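Local structure of cell division protein FtsI/penicillin binding protein 2 (Legionella pneumophila subsp. pneumophila ATCC 43290, 4ZTK) at residues K37-K42 with G283-N288; A41-I46 with K66-W71; P78-K83 with S134-L139; A238-V243 with V302-A307; G242-G247 with V267-P272. The protein probably cross-links peptidoglycan as a penicillin-binding D,D-transpeptidase that serves cell division. One frame throughout, in Å; residues are numbered along the deposited sequence.

Interaction 1: K37-K42 with G283-N288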
# COMPACT_ATOMS: atom_id res chain seq x y z
N LYS A 37 -16.98 -1.18 -11.86
CA LYS A 37 -18.41 -1.27 -12.15
C LYS A 37 -19.19 -1.81 -10.95
O LYS A 37 -20.24 -1.28 -10.60
CB LYS A 37 -18.66 -2.13 -13.39
CG LYS A 37 -20.13 -2.38 -13.66
CD LYS A 37 -20.37 -2.90 -15.07
CE LYS A 37 -21.86 -3.03 -15.37
NZ LYS A 37 -22.51 -4.09 -14.53
N GLN A 38 -18.66 -2.86 -10.34
CA GLN A 38 -19.32 -3.50 -9.20
C GLN A 38 -19.43 -2.56 -8.00
O GLN A 38 -20.40 -2.62 -7.24
CB GLN A 38 -18.57 -4.77 -8.80
CG GLN A 38 -19.15 -5.49 -7.59
CD GLN A 38 -18.61 -6.91 -7.46
OE1 GLN A 38 -17.99 -7.44 -8.38
NE2 GLN A 38 -18.84 -7.52 -6.30
N TYR A 39 -18.44 -1.69 -7.84
CA TYR A 39 -18.37 -0.79 -6.70
C TYR A 39 -18.97 0.58 -7.01
O TYR A 39 -18.92 1.48 -6.18
CB TYR A 39 -16.92 -0.60 -6.26
CG TYR A 39 -16.26 -1.82 -5.66
CD1 TYR A 39 -17.00 -2.81 -5.04
CD2 TYR A 39 -14.88 -1.97 -5.71
CE1 TYR A 39 -16.39 -3.93 -4.48
CE2 TYR A 39 -14.25 -3.08 -5.16
CZ TYR A 39 -15.02 -4.05 -4.54
OH TYR A 39 -14.40 -5.15 -4.00
N HIS A 40 -19.52 0.72 -8.22
CA HIS A 40 -20.00 2.02 -8.70
C HIS A 40 -18.95 3.10 -8.47
O HIS A 40 -19.28 4.23 -8.12
CB HIS A 40 -21.30 2.42 -8.00
CG HIS A 40 -22.40 1.42 -8.14
ND1 HIS A 40 -22.77 0.57 -7.12
CD2 HIS A 40 -23.21 1.12 -9.19
CE1 HIS A 40 -23.76 -0.20 -7.53
NE2 HIS A 40 -24.04 0.11 -8.78
N ALA A 41 -17.68 2.74 -8.65
CA ALA A 41 -16.58 3.63 -8.32
C ALA A 41 -16.39 4.71 -9.38
O ALA A 41 -16.72 4.52 -10.55
CB ALA A 41 -15.30 2.84 -8.14
N LYS A 42 -15.83 5.84 -8.96
CA LYS A 42 -15.47 6.89 -9.90
C LYS A 42 -14.32 6.41 -10.78
O LYS A 42 -14.34 6.61 -11.99
CB LYS A 42 -15.08 8.17 -9.15
CG LYS A 42 -14.72 9.33 -10.07
CD LYS A 42 -14.39 10.58 -9.27
CE LYS A 42 -14.03 11.74 -10.20
NZ LYS A 42 -13.50 12.90 -9.44
N GLY A 283 -15.65 4.19 -4.35
CA GLY A 283 -16.40 2.96 -4.49
C GLY A 283 -17.20 2.67 -3.24
O GLY A 283 -16.93 3.22 -2.17
N TYR A 284 -18.20 1.80 -3.38
CA TYR A 284 -18.97 1.32 -2.23
C TYR A 284 -19.68 0.03 -2.60
O TYR A 284 -19.95 -0.23 -3.77
CB TYR A 284 -20.00 2.36 -1.77
CG TYR A 284 -21.15 2.54 -2.73
CD1 TYR A 284 -21.04 3.37 -3.83
CD2 TYR A 284 -22.36 1.89 -2.52
CE1 TYR A 284 -22.10 3.55 -4.71
CE2 TYR A 284 -23.42 2.05 -3.39
CZ TYR A 284 -23.29 2.88 -4.48
OH TYR A 284 -24.34 3.05 -5.35
N PHE A 285 -19.99 -0.77 -1.59
CA PHE A 285 -20.72 -2.01 -1.79
C PHE A 285 -21.68 -2.21 -0.63
O PHE A 285 -21.32 -2.00 0.53
CB PHE A 285 -19.75 -3.19 -1.91
CG PHE A 285 -20.38 -4.45 -2.42
CD1 PHE A 285 -20.62 -4.62 -3.77
CD2 PHE A 285 -20.74 -5.47 -1.55
CE1 PHE A 285 -21.20 -5.78 -4.25
CE2 PHE A 285 -21.32 -6.63 -2.02
CZ PHE A 285 -21.56 -6.79 -3.37
N SER A 286 -22.91 -2.61 -0.94
CA SER A 286 -23.91 -2.82 0.09
C SER A 286 -24.05 -4.28 0.51
O SER A 286 -24.40 -5.13 -0.30
CB SER A 286 -25.27 -2.27 -0.36
OG SER A 286 -25.25 -0.86 -0.46
N LYS A 287 -23.75 -4.56 1.77
CA LYS A 287 -24.11 -5.83 2.37
C LYS A 287 -25.22 -5.56 3.37
O LYS A 287 -25.00 -4.91 4.40
CB LYS A 287 -22.90 -6.49 3.03
CG LYS A 287 -21.90 -7.06 2.03
CD LYS A 287 -20.76 -7.80 2.71
CE LYS A 287 -19.84 -8.45 1.69
NZ LYS A 287 -18.63 -9.06 2.31
N ASN A 288 -26.42 -6.06 3.06
CA ASN A 288 -27.67 -5.63 3.69
C ASN A 288 -27.76 -4.13 3.97
O ASN A 288 -27.92 -3.33 3.05
CB ASN A 288 -28.05 -6.47 4.93
CG ASN A 288 -26.86 -6.86 5.77
OD1 ASN A 288 -26.34 -6.06 6.55
ND2 ASN A 288 -26.42 -8.11 5.64
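His40 and Tyr284 lay their rings almost parallel but slid apart, where the C-terminal end of helix 22-38 meets the loop that leads into strand 285-287. The helix ends in a Schellman motif, with His40 at positive phi. This end belongs to the N-terminal helix that packs against the five-stranded sheet of the transpeptidase domain.

The two ring planes differ by 24°, and their centroids are 5.1 Å apart. The rings therefore barely overlap. The phenol end of Tyr284 lies beside CB and ND1 of His40: Tyr284 CE1 is 3.6 Å from His40 CB, and Tyr284 CZ is 3.5 Å from His40 ND1. Tyr284 starts off pointing away from the helix end. Its CG sits between the backbone N and the carbonyl carbon (chi1 71°), and this brings the end of the ring back beside His40.

Phe285 meets Gln38 and Tyr39. Gln38 runs out extended and crosses the phenyl ring at a slant, its amide turned well away from the ring plane. Its NE2 comes to 3.6 Å from Phe285 CE1. The Tyr39 ring passes Phe285 with CD1 of Tyr39 4.2 Å from CB of Phe285. The hydroxyl of Tyr39 is tied down by the carbonyl of Leu298, in helix 295-310. Ala41 CB packs on the backbone of Gly283, 3.8 Å from its CA.

One backbone bond joins the segments. Tyr284 N donates to Tyr39 O at 2.9 Å, in the carbonyl plane and on a lone pair, with an N-H...O angle of 161°.

Interaction 2: A41-I46 with K66-W71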
# COMPACT_ATOMS: atom_id res chain seq x y z
N ALA A 41 -17.68 2.74 -8.65
CA ALA A 41 -16.58 3.63 -8.32
C ALA A 41 -16.39 4.71 -9.38
O ALA A 41 -16.72 4.52 -10.55
CB ALA A 41 -15.30 2.84 -8.14
N LYS A 42 -15.83 5.84 -8.96
CA LYS A 42 -15.47 6.89 -9.90
C LYS A 42 -14.32 6.41 -10.78
O LYS A 42 -14.34 6.61 -11.99
CB LYS A 42 -15.08 8.17 -9.15
CG LYS A 42 -14.72 9.33 -10.07
CD LYS A 42 -14.39 10.58 -9.27
CE LYS A 42 -14.03 11.74 -10.20
NZ LYS A 42 -13.50 12.90 -9.44
N SER A 43 -13.34 5.77 -10.16
CA SER A 43 -12.24 5.15 -10.89
C SER A 43 -11.57 4.07 -10.06
O SER A 43 -11.89 3.86 -8.89
CB SER A 43 -11.20 6.20 -11.30
OG SER A 43 -10.42 6.60 -10.19
N GLY A 44 -10.61 3.38 -10.67
CA GLY A 44 -9.85 2.38 -9.96
C GLY A 44 -8.61 2.01 -10.74
O GLY A 44 -8.57 2.18 -11.95
N VAL A 45 -7.61 1.50 -10.04
CA VAL A 45 -6.35 1.13 -10.67
C VAL A 45 -5.76 -0.08 -9.96
O VAL A 45 -5.88 -0.22 -8.74
CB VAL A 45 -5.35 2.30 -10.65
CG1 VAL A 45 -5.18 2.85 -9.23
CG2 VAL A 45 -3.99 1.89 -11.23
N ILE A 46 -5.14 -0.97 -10.73
CA ILE A 46 -4.35 -2.06 -10.18
C ILE A 46 -2.96 -2.06 -10.81
O ILE A 46 -2.83 -1.93 -12.03
CB ILE A 46 -4.99 -3.43 -10.43
CG1 ILE A 46 -6.38 -3.50 -9.81
CG2 ILE A 46 -4.11 -4.54 -9.87
CD1 ILE A 46 -7.12 -4.77 -10.16
N LYS A 66 -15.53 11.24 -17.61
CA LYS A 66 -14.49 11.91 -18.37
C LYS A 66 -13.61 12.78 -17.49
O LYS A 66 -13.88 12.97 -16.30
CB LYS A 66 -15.13 12.80 -19.43
CG LYS A 66 -15.82 14.03 -18.86
CD LYS A 66 -16.42 14.92 -19.94
CE LYS A 66 -16.86 16.26 -19.38
NZ LYS A 66 -17.84 16.12 -18.26
N GLY A 67 -12.54 13.30 -18.07
CA GLY A 67 -11.75 14.36 -17.46
C GLY A 67 -10.81 13.97 -16.34
O GLY A 67 -9.99 14.78 -15.91
N LEU A 68 -10.91 12.73 -15.85
CA LEU A 68 -10.03 12.28 -14.79
C LEU A 68 -8.58 12.22 -15.24
O LEU A 68 -8.28 11.80 -16.36
CB LEU A 68 -10.45 10.90 -14.26
CG LEU A 68 -11.63 10.83 -13.30
CD1 LEU A 68 -12.88 10.34 -14.03
CD2 LEU A 68 -11.30 9.93 -12.12
N GLU A 69 -7.67 12.66 -14.37
CA GLU A 69 -6.25 12.45 -14.61
C GLU A 69 -5.97 10.97 -14.46
O GLU A 69 -6.50 10.31 -13.57
CB GLU A 69 -5.41 13.24 -13.61
CG GLU A 69 -3.92 12.96 -13.74
CD GLU A 69 -3.10 13.68 -12.69
OE1 GLU A 69 -1.85 13.65 -12.78
OE2 GLU A 69 -3.70 14.29 -11.77
N SER A 70 -5.13 10.43 -15.34
CA SER A 70 -4.76 9.03 -15.27
C SER A 70 -4.01 8.73 -13.97
O SER A 70 -3.25 9.55 -13.47
CB SER A 70 -3.88 8.65 -16.46
OG SER A 70 -3.32 7.37 -16.27
N TRP A 71 -4.23 7.53 -13.44
CA TRP A 71 -3.48 7.06 -12.28
C TRP A 71 -2.01 6.82 -12.62
O TRP A 71 -1.21 6.51 -11.74
CB TRP A 71 -4.10 5.79 -11.71
CG TRP A 71 -5.37 6.02 -10.98
CD1 TRP A 71 -6.64 5.83 -11.45
CD2 TRP A 71 -5.50 6.51 -9.64
NE1 TRP A 71 -7.55 6.16 -10.48
CE2 TRP A 71 -6.88 6.59 -9.36
CE3 TRP A 71 -4.59 6.90 -8.65
CZ2 TRP A 71 -7.37 7.03 -8.13
CZ3 TRP A 71 -5.08 7.33 -7.43
CH2 TRP A 71 -6.46 7.39 -7.18
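This is a buried contact between the start of an inner strand and a loop that runs alongside it in nearly the same direction. Strand 43-49 lies in the five-stranded antiparallel sheet of the penicillin-binding transpeptidase fold. Residues 66-71 follow strand 56-63, its neighbour in that sheet. The strand opens with a classic beta bulge, in which Lys42 and Ser43 both face Glu281 of strand 274-281.

Trp71 carries most of the contact. Val45 sits over one face of its indole. The CG1 methyl of Val45 is 3.8 Å from the centroid of the five-membered ring of Trp71, a CH-pi contact. Val45 places this methyl between its backbone N and carbonyl carbon (chi1 53°), which turns it onto the indole. Its other methyl, CG2, reaches Trp71 CB at 3.9 Å. Further partners also hold the indole: Arg74 makes a cation-pi contact, and Phe76 meets it edge to face.

Leu68 packs on the start of the strand. Its CD2 methyl touches two residues at once, at 3.8 Å from Ser43 CB and the same distance from Lys42 CE. The fully extended chain of Lys42 crosses Leu68, touching it with CG and CE.

Ser43 is the polar point of the contact. Its hydroxyl is also hydrogen-bonded to the carboxylate of Glu281, which links the indole to the next strand through one oxygen. Trp71 NE1 donates to Ser43 OG at 2.9 Å, with an N-H...O angle of 155° and the oxygen 7° out of the ring plane.

Interaction 3: P78-K83 with S134-L139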
# COMPACT_ATOMS: atom_id res chain seq x y z
N PRO A 78 -0.97 8.11 0.80
CA PRO A 78 -0.98 6.65 0.96
C PRO A 78 -1.83 6.20 2.14
O PRO A 78 -2.16 5.02 2.24
CB PRO A 78 0.49 6.34 1.23
CG PRO A 78 0.99 7.55 1.94
CD PRO A 78 0.28 8.71 1.29
N GLY A 79 -2.18 7.14 3.02
CA GLY A 79 -2.92 6.81 4.22
C GLY A 79 -2.21 5.75 5.03
O GLY A 79 -0.97 5.75 5.11
N SER A 80 -2.97 4.82 5.60
CA SER A 80 -2.40 3.80 6.49
C SER A 80 -1.47 2.77 5.82
O SER A 80 -0.85 1.97 6.52
CB SER A 80 -3.51 3.09 7.27
OG SER A 80 -4.22 4.01 8.09
N THR A 81 -1.35 2.79 4.49
CA THR A 81 -0.36 1.93 3.84
C THR A 81 1.07 2.39 4.15
O THR A 81 2.03 1.68 3.85
CB THR A 81 -0.57 1.79 2.31
OG1 THR A 81 -0.41 3.07 1.67
CG2 THR A 81 -1.96 1.23 2.00
N ILE A 82 1.21 3.57 4.76
CA ILE A 82 2.52 4.04 5.23
C ILE A 82 2.94 3.32 6.52
O ILE A 82 4.13 3.23 6.82
CB ILE A 82 2.54 5.57 5.50
CG1 ILE A 82 3.97 6.09 5.60
CG2 ILE A 82 1.80 5.92 6.80
CD1 ILE A 82 4.77 5.89 4.38
N LYS A 83 1.96 2.83 7.28
CA LYS A 83 2.21 2.30 8.62
C LYS A 83 3.31 1.24 8.74
O LYS A 83 4.11 1.30 9.68
CB LYS A 83 0.90 1.82 9.27
CG LYS A 83 -0.01 2.95 9.77
CD LYS A 83 -1.32 2.41 10.33
CE LYS A 83 -2.07 3.46 11.15
NZ LYS A 83 -2.42 4.68 10.36
N SER A 134 -4.75 -1.64 12.43
CA SER A 134 -4.51 -0.30 11.91
C SER A 134 -4.89 0.79 12.92
O SER A 134 -5.69 1.68 12.63
CB SER A 134 -5.25 -0.09 10.58
OG SER A 134 -4.64 0.94 9.82
N ILE A 135 -4.28 0.71 14.10
CA ILE A 135 -4.60 1.62 15.20
C ILE A 135 -3.78 2.91 15.11
O ILE A 135 -2.57 2.90 15.36
CB ILE A 135 -4.37 0.93 16.56
CG1 ILE A 135 -5.16 -0.38 16.61
CG2 ILE A 135 -4.77 1.86 17.71
CD1 ILE A 135 -5.17 -1.04 17.97
N ASN A 136 -4.45 3.99 14.75
CA ASN A 136 -3.80 5.27 14.48
C ASN A 136 -2.99 5.83 15.65
O ASN A 136 -1.82 6.19 15.48
CB ASN A 136 -4.83 6.31 14.02
CG ASN A 136 -5.36 6.03 12.62
OD1 ASN A 136 -4.75 5.29 11.85
ND2 ASN A 136 -6.51 6.62 12.30
N VAL A 137 -3.60 5.92 16.82
CA VAL A 137 -2.94 6.52 17.98
C VAL A 137 -1.63 5.81 18.31
O VAL A 137 -0.64 6.45 18.64
CB VAL A 137 -3.88 6.59 19.21
CG1 VAL A 137 -3.11 7.00 20.46
CG2 VAL A 137 -5.02 7.56 18.95
N CYS A 138 -1.61 4.48 18.18
CA CYS A 138 -0.40 3.71 18.46
C CYS A 138 0.72 3.98 17.47
O CYS A 138 1.86 4.21 17.87
CB CYS A 138 -0.70 2.21 18.54
SG CYS A 138 -1.74 1.74 19.95
N LEU A 139 0.41 3.95 16.18
CA LEU A 139 1.42 4.21 15.16
C LEU A 139 1.94 5.64 15.25
O LEU A 139 3.12 5.90 15.00
CB LEU A 139 0.91 3.90 13.75
CG LEU A 139 1.23 2.51 13.22
CD1 LEU A 139 2.74 2.31 13.12
CD2 LEU A 139 0.61 1.44 14.10
O HOH W 1 -6.27 3.43 10.16
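A 3-10 turn at residues 80-82, running into helix 83-92, faces the start of helix 136-146, and the CA atoms of Lys83 and Leu139 are 6.9 Å apart. Ser134, at positive phi, closes the preceding helix with a Schellman motif. Lys83 reaches across the gap. Its chain is extended as far as CE and bends at the end (chi4 61°), which turns NZ towards Asn136. Lys83 NZ donates to Asn136 OD1 at 2.8 Å, tilted 26° from the amide carbonyl plane. The same nitrogen donates to Ser80 OG at 3.0 Å.

Ser80 and Lys83 fit the SxxK pattern of penicillin-binding proteins, and Ser134 and Asn136 fit the SxN pattern. By family analogy, Ser80 is probably the acylated serine. Ser134 OG is hydrogen-bonded to Lys248, of a likely KTG-type motif. It also binds a sulfonic acid buffer molecule, probably from the crystallisation liquor.

A water joins the two sides, at 3.0 Å from Ser80 OG, 3.0 Å from Ser134 OG and 2.9 Å from Asn136 OD1. Nearer the backbone of Lys83, its chain packs on Leu139, with Lys83 CG 3.7 Å from Leu139 CG.

Interaction 4: A238-V243 with V302-A307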
# COMPACT_ATOMS: atom_id res chain seq x y z
N ALA A 238 -8.31 -10.68 2.00
CA ALA A 238 -7.21 -11.02 1.09
C ALA A 238 -6.65 -12.41 1.37
O ALA A 238 -5.71 -12.85 0.70
CB ALA A 238 -6.10 -9.98 1.17
N VAL A 239 -7.21 -13.11 2.35
CA VAL A 239 -6.72 -14.44 2.73
C VAL A 239 -6.87 -15.46 1.60
O VAL A 239 -7.93 -15.55 0.98
CB VAL A 239 -7.44 -14.97 3.98
CG1 VAL A 239 -7.21 -16.47 4.14
CG2 VAL A 239 -6.97 -14.22 5.22
N ILE A 240 -5.81 -16.21 1.33
CA ILE A 240 -5.87 -17.32 0.38
C ILE A 240 -5.36 -18.59 1.06
O ILE A 240 -4.18 -18.69 1.37
CB ILE A 240 -5.00 -17.07 -0.85
CG1 ILE A 240 -5.44 -15.80 -1.58
CG2 ILE A 240 -5.04 -18.27 -1.78
CD1 ILE A 240 -4.46 -15.34 -2.65
N PRO A 241 -6.26 -19.56 1.28
CA PRO A 241 -5.89 -20.82 1.92
C PRO A 241 -4.68 -21.47 1.25
O PRO A 241 -4.69 -21.70 0.04
CB PRO A 241 -7.14 -21.68 1.71
CG PRO A 241 -8.25 -20.70 1.70
CD PRO A 241 -7.70 -19.49 0.99
N GLY A 242 -3.65 -21.74 2.03
CA GLY A 242 -2.47 -22.42 1.54
C GLY A 242 -1.44 -21.50 0.92
O GLY A 242 -0.38 -21.94 0.47
N VAL A 243 -1.75 -20.20 0.89
CA VAL A 243 -0.83 -19.21 0.34
C VAL A 243 -0.72 -18.02 1.30
O VAL A 243 -1.70 -17.30 1.51
CB VAL A 243 -1.29 -18.71 -1.04
CG1 VAL A 243 -0.25 -17.78 -1.63
CG2 VAL A 243 -1.55 -19.88 -1.99
N VAL A 302 -10.25 -7.47 -4.18
CA VAL A 302 -9.76 -7.33 -5.55
C VAL A 302 -8.33 -7.85 -5.65
O VAL A 302 -8.00 -8.59 -6.58
CB VAL A 302 -9.84 -5.86 -6.03
CG1 VAL A 302 -9.20 -5.72 -7.41
CG2 VAL A 302 -11.30 -5.39 -6.07
N PHE A 303 -7.49 -7.46 -4.69
CA PHE A 303 -6.14 -7.99 -4.54
C PHE A 303 -6.16 -9.53 -4.58
O PHE A 303 -5.38 -10.16 -5.29
CB PHE A 303 -5.55 -7.50 -3.22
CG PHE A 303 -4.17 -8.03 -2.90
CD1 PHE A 303 -3.98 -9.31 -2.39
CD2 PHE A 303 -3.05 -7.22 -3.05
CE1 PHE A 303 -2.72 -9.78 -2.08
CE2 PHE A 303 -1.78 -7.68 -2.72
CZ PHE A 303 -1.62 -8.96 -2.24
N ARG A 304 -7.06 -10.11 -3.79
CA ARG A 304 -7.19 -11.56 -3.69
C ARG A 304 -7.46 -12.22 -5.05
O ARG A 304 -6.83 -13.21 -5.41
CB ARG A 304 -8.31 -11.93 -2.72
CG ARG A 304 -8.53 -13.44 -2.58
CD ARG A 304 -9.82 -13.75 -1.83
NE ARG A 304 -9.97 -15.17 -1.56
CZ ARG A 304 -11.14 -15.79 -1.41
NH1 ARG A 304 -12.27 -15.11 -1.52
NH2 ARG A 304 -11.17 -17.09 -1.16
N ASN A 305 -8.40 -11.65 -5.80
CA ASN A 305 -8.77 -12.23 -7.10
C ASN A 305 -7.62 -12.17 -8.10
O ASN A 305 -7.39 -13.12 -8.84
CB ASN A 305 -10.02 -11.55 -7.67
CG ASN A 305 -11.25 -11.79 -6.82
OD1 ASN A 305 -11.35 -12.80 -6.12
ND2 ASN A 305 -12.21 -10.87 -6.89
N VAL A 306 -6.90 -11.05 -8.12
CA VAL A 306 -5.76 -10.92 -9.02
C VAL A 306 -4.67 -11.91 -8.62
O VAL A 306 -4.10 -12.60 -9.46
CB VAL A 306 -5.19 -9.49 -9.02
CG1 VAL A 306 -3.88 -9.43 -9.79
CG2 VAL A 306 -6.21 -8.53 -9.62
N ALA A 307 -4.39 -11.97 -7.32
CA ALA A 307 -3.39 -12.88 -6.77
C ALA A 307 -3.68 -14.34 -7.10
O ALA A 307 -2.78 -15.08 -7.47
CB ALA A 307 -3.28 -12.70 -5.26
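Residues 238-243 form a loop that runs past one side of helix 295-310 and then turns away through a type II beta turn from Ile240 to Val243. The backbones come nearest at Ala238 and Arg304, whose CA atoms are 4.8 Å apart.

Arg304 lies along the loop. Its CG is opposite the backbone N (chi1 179°), and the chain stays extended to NE. This carries the side chain past Val239 and Ile240. Arg304 CB meets Ala238 CA at 4.1 Å. Further out, Arg304 CG meets Ile240 CG1 at 4.0 Å. Arg304 NE ends 3.3 Å from Val239 O.

Ile240 also reaches the next turn of the helix. Its CD1 methyl packs on Ala307 CB at 3.9 Å. On the other side of Arg304 along the helix, the Phe303 ring touches the loop with CD1, which is 4.2 Å from Ala238 CB.

The contact thus packs the loop before strand 246-253 on a helix that lies against the five-stranded sheet of the transpeptidase domain. Val302, Phe303 and Val306 of this helix pack on the sheet. Val302 and Val306 meet Ile46 of strand 43-49 and also touch helix 22-38. Phe303 packs on Leu276 of strand 274-281 and meets Phe263 of strand 259-267 edge to face.

Interaction 5: G242-G247 with V267-P272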
# COMPACT_ATOMS: atom_id res chain seq x y z
N GLY A 242 -3.65 -21.74 2.03
CA GLY A 242 -2.47 -22.42 1.54
C GLY A 242 -1.44 -21.50 0.92
O GLY A 242 -0.38 -21.94 0.47
N VAL A 243 -1.75 -20.20 0.89
CA VAL A 243 -0.83 -19.21 0.34
C VAL A 243 -0.72 -18.02 1.30
O VAL A 243 -1.70 -17.30 1.51
CB VAL A 243 -1.29 -18.71 -1.04
CG1 VAL A 243 -0.25 -17.78 -1.63
CG2 VAL A 243 -1.55 -19.88 -1.99
N SER A 244 0.45 -17.82 1.87
CA SER A 244 0.64 -16.72 2.82
C SER A 244 0.62 -15.38 2.09
O SER A 244 1.35 -15.17 1.12
CB SER A 244 1.92 -16.89 3.62
OG SER A 244 3.06 -16.83 2.79
N VAL A 245 -0.23 -14.48 2.57
CA VAL A 245 -0.38 -13.17 1.95
C VAL A 245 0.02 -12.08 2.93
O VAL A 245 -0.41 -12.08 4.09
CB VAL A 245 -1.84 -12.94 1.50
CG1 VAL A 245 -1.96 -11.61 0.78
CG2 VAL A 245 -2.32 -14.07 0.60
N ALA A 246 0.85 -11.16 2.47
CA ALA A 246 1.25 -10.01 3.27
C ALA A 246 0.63 -8.77 2.65
O ALA A 246 0.73 -8.56 1.45
CB ALA A 246 2.77 -9.88 3.27
N GLY A 247 -0.03 -7.95 3.47
CA GLY A 247 -0.64 -6.74 2.95
C GLY A 247 -1.16 -5.77 3.99
O GLY A 247 -1.33 -6.10 5.16
N VAL A 267 2.92 -11.47 -2.56
CA VAL A 267 2.51 -12.86 -2.47
C VAL A 267 3.40 -13.75 -3.34
O VAL A 267 3.83 -13.32 -4.41
CB VAL A 267 1.02 -13.01 -2.90
CG1 VAL A 267 0.84 -12.67 -4.37
CG2 VAL A 267 0.49 -14.40 -2.62
N PRO A 268 3.75 -14.96 -2.85
CA PRO A 268 3.56 -15.48 -1.49
C PRO A 268 4.45 -14.72 -0.52
O PRO A 268 5.53 -14.30 -0.93
CB PRO A 268 4.02 -16.94 -1.60
CG PRO A 268 3.97 -17.27 -3.07
CD PRO A 268 4.33 -15.98 -3.75
N ALA A 269 4.02 -14.55 0.72
CA ALA A 269 4.78 -13.73 1.67
C ALA A 269 6.18 -14.29 1.93
O ALA A 269 7.14 -13.52 2.05
CB ALA A 269 4.02 -13.58 2.97
N ASP A 270 6.29 -15.61 2.00
CA ASP A 270 7.54 -16.28 2.35
C ASP A 270 8.60 -16.20 1.25
O ASP A 270 9.80 -16.29 1.53
CB ASP A 270 7.28 -17.74 2.73
CG ASP A 270 6.46 -18.48 1.68
OD1 ASP A 270 6.77 -19.65 1.40
OD2 ASP A 270 5.50 -17.88 1.15
N ASN A 271 8.15 -16.03 0.01
CA ASN A 271 9.06 -15.87 -1.12
C ASN A 271 8.33 -15.20 -2.27
O ASN A 271 7.94 -15.86 -3.23
CB ASN A 271 9.63 -17.22 -1.55
CG ASN A 271 10.86 -17.08 -2.42
OD1 ASN A 271 10.89 -16.28 -3.35
ND2 ASN A 271 11.89 -17.86 -2.11
N PRO A 272 8.16 -13.87 -2.18
CA PRO A 272 7.27 -13.08 -3.04
C PRO A 272 7.50 -13.31 -4.52
O PRO A 272 8.63 -13.39 -4.98
CB PRO A 272 7.62 -11.64 -2.66
CG PRO A 272 8.05 -11.75 -1.24
CD PRO A 272 8.85 -13.03 -1.19
O HOH W 2 2.79 -19.53 0.68
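Backbone bonding between Ser244 and Ala269 ties the start of strand 246-253 to the turn that follows strand 259-267. These two strands are antiparallel neighbours at one edge of the five-stranded sheet. Ala269 N donates to Ser244 O at 2.8 Å, from 43° above the carbonyl plane. The same N-H makes a weak second bond to Ser244 OG at 3.2 Å. Ser244 OG stands between its own backbone N and carbonyl carbon (chi1 64°), which puts it beside that donor. Pro268 CA adds a C-H...O contact to Ser244 O at 3.4 Å. The peptide bond before Pro268 is cis.

Apolar contacts lie along both sides of this bond. Val243 CG1 meets Val267 CG2 at 3.6 Å. Ala246 CB packs on Ala269 CB at 3.9 Å. Ala269 is further covered by Asn223 and Glu227 of helix 216-231.

Polar contacts continue towards Asp270, which is poorly ordered. Its OD2 is 3.1 Å from Ser244 OG. A water accepts from Ser244 N and donates to Asp270 OD2, so it bridges the two segments.

The N-H of Ala269 is thus shared between two oxygens of one residue, with the carbonyl taking the stronger bond. A backbone bond with apolar packing on both sides fixes the turn, while the poorly ordered carboxylate at the exposed end probably adds a less rigid link.

Along the chain, interaction 1 encloses interactions 3 and 5, and its segments alternate with those of interaction 4. Interactions 1 and 2 share Ala41 and Lys42, with centres 15 Å apart. Interactions 4 and 5 share Gly242 and Val243, with centres 9 Å apart, and touch through Phe303 and Val245. Helix 295-310 connects the two groups: Val302 packs on Tyr39 of interaction 1 and on Ile46 of interaction 2. Interactions 2 and 5, centres 28 Å apart, tie loops to strands of the five-stranded sheet; interactions 1 and 4 join helices 22-38 and 295-310 to nearby loops. Interaction 3, the probable active site, lies 21 to 25 Å from the other centres and touches none.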